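Local coordinates for RING finger protein unkempt homolog (Mus musculus, PDB 5ELH) that binds RNA sequence-specifically through clustered CCCH zinc fingers and represses translation to control the early morphology of cortical neurons, at residues 11-16 and 40-45; 62-67 and 81-86; 95-100 and 119-124. All coordinates share one frame; numbering follows the deposited sequence.

Following the chain from its N terminus, three contacts come in series, each closing a loop before the next begins. Interaction 1 joins the residues just after helix 3-10 to 40-45, round the first zinc site. Interaction 2 closes the shortest loop, 62-67 to 81-86, at the second site. Interaction 3 follows helix 87-90 and brings 95-100 to 119-124 beside the third. None nests in or crosses another. Interactions 1 and 2 touch: Arg41 O packs on Thr83 CG2 and the Arg43 guanidinium lies by the His81 ring, so the first two fingers abut. Interaction 3 lies across the chain centre, its nearest atoms about 7 Å from either of the others.

Interaction 1 (11-16 and 40-45); sequences FRTEQC and QRRRRS. With ZN (zinc ion), chain D.
Arg42 grips the backbone of Phe11 and Arg12 with two donors. Its NH1 gives a hydrogen bond to Phe11 O at 2.9 Å. That oxygen lies near the guanidinium plane, and the bond meets a lone pair in the carbonyl plane. Arg42 N binds Arg12 O, also at 2.9 Å, with a fairly straight N-H...O angle of 167°. CG of Arg42 sits between its own backbone N and carbonyl carbon (chi1 60°), and the chain bends at chi3, which turns NH1 back to Phe11. Thr13 lies alongside: its CG2 is 3.8 Å from Arg42 NH1, and its CA makes a CH...O contact with Arg42 O. This pairing sits within the first CCCH zinc finger, where 11-16 leads from helix 3-10 to the zinc ligand Cys16, whose SG binds the ion at 2.3 Å with Cys24, Cys32 and His36. Water extends the contact. One water donates to Thr13 O and Arg42 O. Another donates to Gln40 O at 2.6 Å and takes a weak bond from Arg12 NH1. The Arg12 guanidinium lies with Phe11 CZ over its centre, 3.5 Å above the plane, and its polar end is engaged by Cys32. Further out, Thr13 OG1 bonds Glu10 O, Gln40 OE1 accepts from Phe37 N, and Arg41 NH2 forms a salt bridge with Asp75 of the second finger.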
loop_
_atom_site.group_PDB
_atom_site.type_symbol
_atom_site.label_atom_id
_atom_site.label_comp_id
_atom_site.label_asym_id
_atom_site.label_seq_id
_atom_site.Cartn_x
_atom_site.Cartn_y
_atom_site.Cartn_z
ATOM N N PHE A 11 -2.684 -5.839 5.598
ATOM C CA PHE A 11 -3.181 -7.205 5.803
ATOM C C PHE A 11 -4.669 -7.259 6.150
ATOM O O PHE A 11 -5.114 -6.708 7.157
ATOM C CB PHE A 11 -2.376 -7.964 6.858
ATOM C CG PHE A 11 -2.679 -9.446 6.902
ATOM C CD1 PHE A 11 -2.375 -10.263 5.826
ATOM C CD2 PHE A 11 -3.267 -10.015 8.021
ATOM C CE1 PHE A 11 -2.650 -11.624 5.867
ATOM C CE2 PHE A 11 -3.543 -11.369 8.072
ATOM C CZ PHE A 11 -3.240 -12.176 6.994
ATOM N N ARG A 12 -5.425 -7.907 5.268
ATOM C CA ARG A 12 -6.853 -8.162 5.459
ATOM C C ARG A 12 -7.669 -6.894 5.663
ATOM O O ARG A 12 -8.711 -6.923 6.322
ATOM C CB ARG A 12 -7.063 -9.102 6.643
ATOM C CG ARG A 12 -6.394 -10.440 6.479
ATOM C CD ARG A 12 -7.240 -11.408 5.699
ATOM N NE ARG A 12 -6.590 -12.707 5.617
ATOM C CZ ARG A 12 -6.499 -13.567 6.626
ATOM N NH1 ARG A 12 -7.015 -13.284 7.821
ATOM N NH2 ARG A 12 -5.884 -14.716 6.439
ATOM N N THR A 13 -7.198 -5.790 5.087
ATOM C CA THR A 13 -7.891 -4.505 5.196
ATOM C C THR A 13 -8.820 -4.234 4.018
ATOM O O THR A 13 -9.735 -3.429 4.131
ATOM C CB THR A 13 -6.894 -3.340 5.271
ATOM O OG1 THR A 13 -6.024 -3.375 4.132
ATOM C CG2 THR A 13 -6.094 -3.410 6.548
ATOM N N GLU A 14 -8.575 -4.899 2.891
ATOM C CA GLU A 14 -9.356 -4.682 1.671
ATOM C C GLU A 14 -9.935 -5.991 1.160
ATOM O O GLU A 14 -9.379 -7.068 1.405
ATOM C CB GLU A 14 -8.479 -4.075 0.571
ATOM C CG GLU A 14 -7.874 -2.721 0.912
ATOM C CD GLU A 14 -8.893 -1.606 0.958
ATOM O OE1 GLU A 14 -9.955 -1.733 0.308
ATOM O OE2 GLU A 14 -8.626 -0.599 1.646
ATOM N N GLN A 15 -11.043 -5.893 0.428
ATOM C CA GLN A 15 -11.707 -7.073 -0.094
ATOM C C GLN A 15 -10.935 -7.668 -1.264
ATOM O O GLN A 15 -10.415 -6.946 -2.117
ATOM C CB GLN A 15 -13.123 -6.742 -0.556
ATOM C CG GLN A 15 -13.928 -7.974 -0.909
ATOM C CD GLN A 15 -15.332 -7.645 -1.393
ATOM O OE1 GLN A 15 -15.575 -6.592 -1.980
ATOM N NE2 GLN A 15 -16.261 -8.551 -1.139
ATOM N N CYS A 16 -10.889 -8.993 -1.310
ATOM C CA CYS A 16 -10.243 -9.705 -2.406
ATOM C C CYS A 16 -11.087 -9.609 -3.680
ATOM O O CYS A 16 -12.200 -10.137 -3.724
ATOM C CB CYS A 16 -10.051 -11.178 -2.025
ATOM S SG CYS A 16 -9.258 -12.213 -3.297
ATOM N N GLN A 40 -13.849 -11.126 8.375
ATOM C CA GLN A 40 -12.391 -11.287 8.326
ATOM C C GLN A 40 -11.650 -9.961 8.201
ATOM O O GLN A 40 -10.424 -9.907 8.359
ATOM C CB GLN A 40 -11.995 -12.178 7.158
ATOM C CG GLN A 40 -12.559 -13.564 7.230
ATOM C CD GLN A 40 -12.359 -14.328 5.934
ATOM O OE1 GLN A 40 -12.500 -13.776 4.842
ATOM N NE2 GLN A 40 -12.016 -15.604 6.050
ATOM N N ARG A 41 -12.389 -8.893 7.920
ATOM C CA ARG A 41 -11.795 -7.595 7.670
ATOM C C ARG A 41 -11.219 -7.041 8.964
ATOM O O ARG A 41 -11.872 -7.095 9.999
ATOM C CB ARG A 41 -12.855 -6.637 7.115
ATOM C CG ARG A 41 -12.421 -5.177 7.019
ATOM C CD ARG A 41 -13.529 -4.290 6.454
ATOM N NE ARG A 41 -13.176 -2.873 6.525
ATOM C CZ ARG A 41 -13.468 -2.063 7.544
ATOM N NH1 ARG A 41 -14.140 -2.503 8.602
ATOM N NH2 ARG A 41 -13.087 -0.793 7.505
ATOM N N ARG A 42 -9.989 -6.541 8.908
ATOM C CA ARG A 42 -9.452 -5.762 10.019
ATOM C C ARG A 42 -9.279 -4.295 9.631
ATOM O O ARG A 42 -8.978 -3.967 8.479
ATOM C CB ARG A 42 -8.129 -6.350 10.532
ATOM C CG ARG A 42 -7.026 -6.409 9.513
ATOM C CD ARG A 42 -5.699 -6.747 10.185
ATOM N NE ARG A 42 -5.078 -5.584 10.811
ATOM C CZ ARG A 42 -4.138 -4.826 10.250
ATOM N NH1 ARG A 42 -3.691 -5.083 9.024
ATOM N NH2 ARG A 42 -3.630 -3.810 10.926
ATOM N N ARG A 43 -9.522 -3.412 10.599
ATOM C CA ARG A 43 -9.158 -2.012 10.479
ATOM C C ARG A 43 -7.679 -1.839 10.802
ATOM O O ARG A 43 -7.189 -2.388 11.781
ATOM C CB ARG A 43 -9.941 -1.172 11.488
ATOM C CG ARG A 43 -11.449 -1.252 11.366
ATOM C CD ARG A 43 -12.088 -0.596 12.568
ATOM N NE ARG A 43 -11.883 -1.363 13.793
ATOM C CZ ARG A 43 -12.052 -0.883 15.022
ATOM N NH1 ARG A 43 -12.436 0.378 15.210
ATOM N NH2 ARG A 43 -11.843 -1.665 16.069
ATOM N N ARG A 44 -6.984 -1.064 9.980
ATOM C CA ARG A 44 -5.605 -0.683 10.252
ATOM C C ARG A 44 -5.554 0.049 11.588
ATOM O O ARG A 44 -6.367 0.940 11.823
ATOM C CB ARG A 44 -5.109 0.240 9.141
ATOM C CG ARG A 44 -3.650 0.609 9.254
ATOM C CD ARG A 44 -3.230 1.640 8.209
ATOM N NE ARG A 44 -1.806 1.960 8.344
ATOM C CZ ARG A 44 -1.158 2.878 7.633
ATOM N NH1 ARG A 44 -1.801 3.592 6.719
ATOM N NH2 ARG A 44 0.141 3.081 7.839
ATOM N N SER A 45 -4.639 -0.346 12.475
ATOM C CA SER A 45 -4.435 0.410 13.716
ATOM C C SER A 45 -3.590 1.632 13.387
ATOM O O SER A 45 -2.778 1.596 12.464
ATOM C CB SER A 45 -3.793 -0.439 14.828
ATOM O OG SER A 45 -2.418 -0.724 14.587
HETATM ZN ZN ZN D . -8.457 -13.912 -1.971
HETATM O O HOH W 1 -9.007 -11.650 9.614
HETATM O O HOH W 2 -9.943 -2.169 6.821
#

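Interaction 2 (62-67 and 81-86); sequences TKYDEA and HRTTGD. With ZN (zinc ion), chain E.
Tyr64 stacks on His81, a zinc ligand of the second CCCH finger, predicted as C3H1-type. The segments lie at the two ends of this finger's zinc-bound loop. His81 NE2 binds the ion at 2.1 Å, and Cys61, Cys71 and Cys77 complete the site. The aromatic contact is an offset stack, with centroids 4.5 Å apart and planes at 11°. Tyr64 CD1 lies 3.4 Å above the His81 ring, toward its rim. A CH-pi contact accompanies it: His81 CB stands over the centre of the Tyr64 ring, 3.7 Å from its centroid and 9° off the normal. Tyr64 CG is anti to the backbone N (chi1 179°), which carries the ring across to the histidine. An alanine in place of Tyr64 would lose both contacts and is likely to leave the His81 imidazole less firmly fixed in its rotation at the metal. Van der Waals packing continues at the far end of the ring, where the Tyr64 hydroxyl lies against the Thr83 CG2 methyl. The polar end of Thr83 turns elsewhere, its OG1 bonding Thr87 OG1. No hydrogen bond joins the two segments. The charged contact is loose. Glu66 OE1 approaches the edge of the Arg82 guanidinium, near its plane, but stays 4.4 Å from Arg82 NE, too far for a salt bridge. Arg82 also makes a cation-pi contact with Tyr60. Glu66 OE2 lies 3.2 Å from Arg82 O, and since both are acceptors no bond forms there.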
loop_
_atom_site.group_PDB
_atom_site.type_symbol
_atom_site.label_atom_id
_atom_site.label_comp_id
_atom_site.label_asym_id
_atom_site.label_seq_id
_atom_site.Cartn_x
_atom_site.Cartn_y
_atom_site.Cartn_z
ATOM N N THR A 62 -17.817 -4.664 22.883
ATOM C CA THR A 62 -18.928 -5.589 23.134
ATOM C C THR A 62 -20.075 -5.458 22.121
ATOM O O THR A 62 -20.968 -6.304 22.089
ATOM C CB THR A 62 -19.494 -5.427 24.552
ATOM O OG1 THR A 62 -19.872 -4.063 24.762
ATOM C CG2 THR A 62 -18.456 -5.833 25.588
ATOM N N LYS A 63 -20.043 -4.422 21.284
ATOM C CA LYS A 63 -21.090 -4.201 20.276
ATOM C C LYS A 63 -20.812 -4.911 18.948
ATOM O O LYS A 63 -21.727 -5.149 18.162
ATOM C CB LYS A 63 -21.255 -2.708 20.003
ATOM C CG LYS A 63 -21.659 -1.890 21.219
ATOM C CD LYS A 63 -21.668 -0.410 20.889
ATOM C CE LYS A 63 -21.991 0.429 22.111
ATOM N NZ LYS A 63 -21.760 1.880 21.862
ATOM N N TYR A 64 -19.545 -5.224 18.696
ATOM C CA TYR A 64 -19.129 -5.846 17.442
ATOM C C TYR A 64 -19.798 -7.202 17.257
ATOM O O TYR A 64 -19.645 -8.091 18.088
ATOM C CB TYR A 64 -17.602 -6.003 17.415
ATOM C CG TYR A 64 -17.062 -6.662 16.164
ATOM C CD1 TYR A 64 -16.982 -5.965 14.965
ATOM C CD2 TYR A 64 -16.614 -7.977 16.184
ATOM C CE1 TYR A 64 -16.488 -6.558 13.823
ATOM C CE2 TYR A 64 -16.114 -8.576 15.050
ATOM C CZ TYR A 64 -16.047 -7.863 13.872
ATOM O OH TYR A 64 -15.548 -8.455 12.733
ATOM N N ASP A 65 -20.549 -7.349 16.172
ATOM C CA ASP A 65 -21.193 -8.623 15.847
ATOM C C ASP A 65 -20.214 -9.491 15.065
ATOM O O ASP A 65 -19.928 -9.226 13.897
ATOM C CB ASP A 65 -22.468 -8.394 15.030
ATOM C CG ASP A 65 -23.288 -9.664 14.843
ATOM O OD1 ASP A 65 -22.757 -10.775 15.070
ATOM O OD2 ASP A 65 -24.469 -9.551 14.464
ATOM N N GLU A 66 -19.715 -10.537 15.712
ATOM C CA GLU A 66 -18.665 -11.365 15.126
ATOM C C GLU A 66 -19.152 -12.183 13.918
ATOM O O GLU A 66 -18.360 -12.576 13.060
ATOM C CB GLU A 66 -18.073 -12.275 16.206
ATOM C CG GLU A 66 -16.824 -13.019 15.778
ATOM C CD GLU A 66 -15.990 -13.502 16.956
ATOM O OE1 GLU A 66 -16.381 -13.238 18.121
ATOM O OE2 GLU A 66 -14.941 -14.147 16.709
ATOM N N ALA A 67 -20.457 -12.422 13.842
ATOM C CA ALA A 67 -21.022 -13.206 12.749
ATOM C C ALA A 67 -21.070 -12.404 11.450
ATOM O O ALA A 67 -20.843 -12.952 10.369
ATOM C CB ALA A 67 -22.415 -13.688 13.117
ATOM N N HIS A 81 -11.987 -5.160 17.916
ATOM C CA HIS A 81 -12.956 -6.094 17.358
ATOM C C HIS A 81 -12.354 -7.470 17.221
ATOM O O HIS A 81 -11.237 -7.622 16.731
ATOM C CB HIS A 81 -13.455 -5.587 16.011
ATOM C CG HIS A 81 -14.221 -4.303 16.115
ATOM N ND1 HIS A 81 -14.460 -3.476 15.037
ATOM C CD2 HIS A 81 -14.792 -3.699 17.183
ATOM C CE1 HIS A 81 -15.151 -2.426 15.435
ATOM N NE2 HIS A 81 -15.366 -2.536 16.735
ATOM N N ARG A 82 -13.097 -8.466 17.681
ATOM C CA ARG A 82 -12.663 -9.848 17.594
ATOM C C ARG A 82 -12.999 -10.385 16.207
ATOM O O ARG A 82 -13.934 -11.148 16.019
ATOM C CB ARG A 82 -13.319 -10.681 18.688
ATOM C CG ARG A 82 -12.487 -11.880 19.109
ATOM C CD ARG A 82 -13.197 -12.700 20.167
ATOM N NE ARG A 82 -13.629 -11.901 21.316
ATOM C CZ ARG A 82 -12.893 -11.668 22.398
ATOM N NH1 ARG A 82 -11.660 -12.153 22.500
ATOM N NH2 ARG A 82 -13.393 -10.937 23.383
ATOM N N THR A 83 -12.231 -9.937 15.227
ATOM C CA THR A 83 -12.379 -10.396 13.860
ATOM C C THR A 83 -11.959 -11.856 13.797
ATOM O O THR A 83 -11.385 -12.377 14.748
ATOM C CB THR A 83 -11.501 -9.557 12.932
ATOM O OG1 THR A 83 -10.128 -9.670 13.342
ATOM C CG2 THR A 83 -11.917 -8.100 12.999
ATOM N N THR A 84 -12.257 -12.530 12.691
ATOM C CA THR A 84 -11.847 -13.913 12.543
ATOM C C THR A 84 -10.327 -13.991 12.645
ATOM O O THR A 84 -9.611 -13.239 11.989
ATOM C CB THR A 84 -12.315 -14.515 11.201
ATOM O OG1 THR A 84 -13.723 -14.304 11.043
ATOM C CG2 THR A 84 -12.033 -16.013 11.158
ATOM N N GLY A 85 -9.849 -14.885 13.499
ATOM C CA GLY A 85 -8.423 -15.076 13.687
ATOM C C GLY A 85 -7.805 -14.032 14.598
ATOM O O GLY A 85 -6.586 -14.005 14.764
ATOM N N ASP A 86 -8.648 -13.175 15.175
ATOM C CA ASP A 86 -8.213 -12.155 16.126
ATOM C C ASP A 86 -7.194 -11.235 15.478
ATOM O O ASP A 86 -6.214 -10.808 16.110
ATOM C CB ASP A 86 -7.620 -12.819 17.370
ATOM C CG ASP A 86 -7.667 -11.931 18.602
ATOM O OD1 ASP A 86 -8.393 -10.902 18.604
ATOM O OD2 ASP A 86 -6.981 -12.285 19.589
HETATM ZN ZN ZN E . -16.743 -1.604 17.965
#

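Interaction 3 (95-100 and 119-124); sequences YYKTGI and AFAHGP. With ZN (zinc ion), chain F.
Lys97 meets two carbonyls of 119-124, Ala119 O with its backbone N and Phe120 O with its side-chain NZ. Lys97 N gives a hydrogen bond to Ala119 O at 2.9 Å. CB continues to CG, which sits over the centre of the neighbouring Tyr96 ring, 3.3 Å above its plane, and 4.0 Å from Ala119 O. The chain bends at chi2 (-91°), so that CD turns along the other segment and lies 3.5 Å from Phe120 O and near Ala121 CA. CE stays beside the same carbonyl. At the tip, NZ binds Phe120 O at 3.1 Å, from above the carbonyl plane. NZ also bonds Cys118 O and forms a salt bridge with Asp126 OD2.

Beyond the lysine, a single beta bridge pairs Ile100 with Ala121 in the third CCCH finger. Ala121 N donates to Gly99 O at 2.9 Å, with an N-H...O angle of 163°, and Ile100 CA makes a CH...O contact with Ala121 O. The type II turn from Tyr95 to Thr98 brings the chain to this bridge. The edge of the Phe120 ring meets Gly99 O, while Ile100 CD1 rests 4.2 Å from Ala121 CB. Next in the chain, His122 NE2 binds zinc at 2.1 Å with Cys101, Cys111 and Cys118. The ammonium is thus held by two carbonyls and one carboxylate, and Asp126 would probably offset its charge close to the zinc site.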
loop_
_atom_site.group_PDB
_atom_site.type_symbol
_atom_site.label_atom_id
_atom_site.label_comp_id
_atom_site.label_asym_id
_atom_site.label_seq_id
_atom_site.Cartn_x
_atom_site.Cartn_y
_atom_site.Cartn_z
ATOM N N TYR A 95 1.427 -4.858 19.055
ATOM C CA TYR A 95 1.760 -6.266 19.261
ATOM C C TYR A 95 2.404 -7.011 18.091
ATOM O O TYR A 95 3.141 -7.976 18.314
ATOM C CB TYR A 95 0.515 -7.023 19.702
ATOM C CG TYR A 95 0.086 -6.710 21.107
ATOM C CD1 TYR A 95 0.954 -6.911 22.171
ATOM C CD2 TYR A 95 -1.190 -6.225 21.378
ATOM C CE1 TYR A 95 0.580 -6.645 23.457
ATOM C CE2 TYR A 95 -1.581 -5.945 22.678
ATOM C CZ TYR A 95 -0.686 -6.151 23.711
ATOM O OH TYR A 95 -1.044 -5.899 25.007
ATOM N N TYR A 96 2.150 -6.589 16.859
ATOM C CA TYR A 96 2.655 -7.327 15.697
ATOM C C TYR A 96 4.170 -7.556 15.764
ATOM O O TYR A 96 4.949 -6.617 15.916
ATOM C CB TYR A 96 2.284 -6.598 14.405
ATOM C CG TYR A 96 2.750 -7.270 13.140
ATOM C CD1 TYR A 96 2.242 -8.503 12.747
ATOM C CD2 TYR A 96 3.682 -6.658 12.321
ATOM C CE1 TYR A 96 2.669 -9.114 11.582
ATOM C CE2 TYR A 96 4.115 -7.261 11.154
ATOM C CZ TYR A 96 3.601 -8.483 10.788
ATOM O OH TYR A 96 4.037 -9.064 9.630
ATOM N N LYS A 97 4.556 -8.827 15.667
ATOM C CA LYS A 97 5.964 -9.262 15.680
ATOM C C LYS A 97 6.786 -8.735 16.856
ATOM O O LYS A 97 7.995 -8.524 16.714
ATOM C CB LYS A 97 6.666 -8.866 14.376
ATOM C CG LYS A 97 5.992 -9.375 13.109
ATOM C CD LYS A 97 6.532 -10.698 12.691
ATOM C CE LYS A 97 5.815 -11.203 11.465
ATOM N NZ LYS A 97 6.281 -12.563 11.131
ATOM N N THR A 98 6.153 -8.552 18.013
ATOM C CA THR A 98 6.857 -8.058 19.202
ATOM C C THR A 98 7.350 -9.174 20.115
ATOM O O THR A 98 8.117 -8.921 21.044
ATOM C CB THR A 98 5.965 -7.114 20.032
ATOM O OG1 THR A 98 4.794 -7.810 20.462
ATOM C CG2 THR A 98 5.564 -5.919 19.205
ATOM N N GLY A 99 6.903 -10.400 19.854
ATOM C CA GLY A 99 7.322 -11.554 20.627
ATOM C C GLY A 99 7.672 -12.720 19.709
ATOM O O GLY A 99 7.334 -12.700 18.522
ATOM N N ILE A 100 8.339 -13.728 20.258
ATOM C CA ILE A 100 8.766 -14.894 19.483
ATOM C C ILE A 100 7.671 -15.969 19.429
ATOM O O ILE A 100 7.125 -16.362 20.459
ATOM C CB ILE A 100 10.059 -15.518 20.085
ATOM C CG1 ILE A 100 11.194 -14.489 20.118
ATOM C CG2 ILE A 100 10.485 -16.755 19.303
ATOM C CD1 ILE A 100 11.662 -14.016 18.747
ATOM N N ALA A 119 1.826 -13.806 12.930
ATOM C CA ALA A 119 1.935 -12.481 13.533
ATOM C C ALA A 119 3.000 -12.415 14.628
ATOM O O ALA A 119 3.235 -11.356 15.207
ATOM C CB ALA A 119 0.569 -12.035 14.085
ATOM N N PHE A 120 3.642 -13.545 14.907
ATOM C CA PHE A 120 4.758 -13.567 15.849
ATOM C C PHE A 120 6.063 -13.610 15.067
ATOM O O PHE A 120 6.083 -13.995 13.892
ATOM C CB PHE A 120 4.657 -14.772 16.792
ATOM C CG PHE A 120 3.593 -14.631 17.850
ATOM C CD1 PHE A 120 2.265 -14.903 17.558
ATOM C CD2 PHE A 120 3.922 -14.230 19.135
ATOM C CE1 PHE A 120 1.288 -14.782 18.526
ATOM C CE2 PHE A 120 2.947 -14.102 20.108
ATOM C CZ PHE A 120 1.629 -14.379 19.800
ATOM N N ALA A 121 7.154 -13.213 15.720
ATOM C CA ALA A 121 8.466 -13.216 15.084
ATOM C C ALA A 121 9.100 -14.594 15.129
ATOM O O ALA A 121 9.083 -15.272 16.156
ATOM C CB ALA A 121 9.375 -12.211 15.748
ATOM N N HIS A 122 9.655 -15.005 13.998
ATOM C CA HIS A 122 10.443 -16.222 13.930
ATOM C C HIS A 122 11.890 -15.812 13.762
ATOM O O HIS A 122 12.332 -15.500 12.658
ATOM C CB HIS A 122 9.953 -17.107 12.786
ATOM C CG HIS A 122 8.578 -17.652 13.012
ATOM N ND1 HIS A 122 8.350 -18.952 13.405
ATOM C CD2 HIS A 122 7.362 -17.059 12.942
ATOM C CE1 HIS A 122 7.050 -19.144 13.546
ATOM N NE2 HIS A 122 6.429 -18.009 13.279
ATOM N N GLY A 123 12.607 -15.789 14.882
ATOM C CA GLY A 123 13.972 -15.301 14.929
ATOM C C GLY A 123 14.022 -13.882 15.477
ATOM O O GLY A 123 13.139 -13.079 15.176
ATOM N N PRO A 124 15.051 -13.560 16.285
ATOM C CA PRO A 124 15.191 -12.194 16.807
ATOM C C PRO A 124 15.351 -11.131 15.718
ATOM O O PRO A 124 15.092 -9.954 15.973
ATOM C CB PRO A 124 16.466 -12.269 17.650
ATOM C CG PRO A 124 16.593 -13.690 18.025
ATOM C CD PRO A 124 16.063 -14.464 16.861
HETATM ZN ZN ZN F . 4.565 -18.582 13.949
#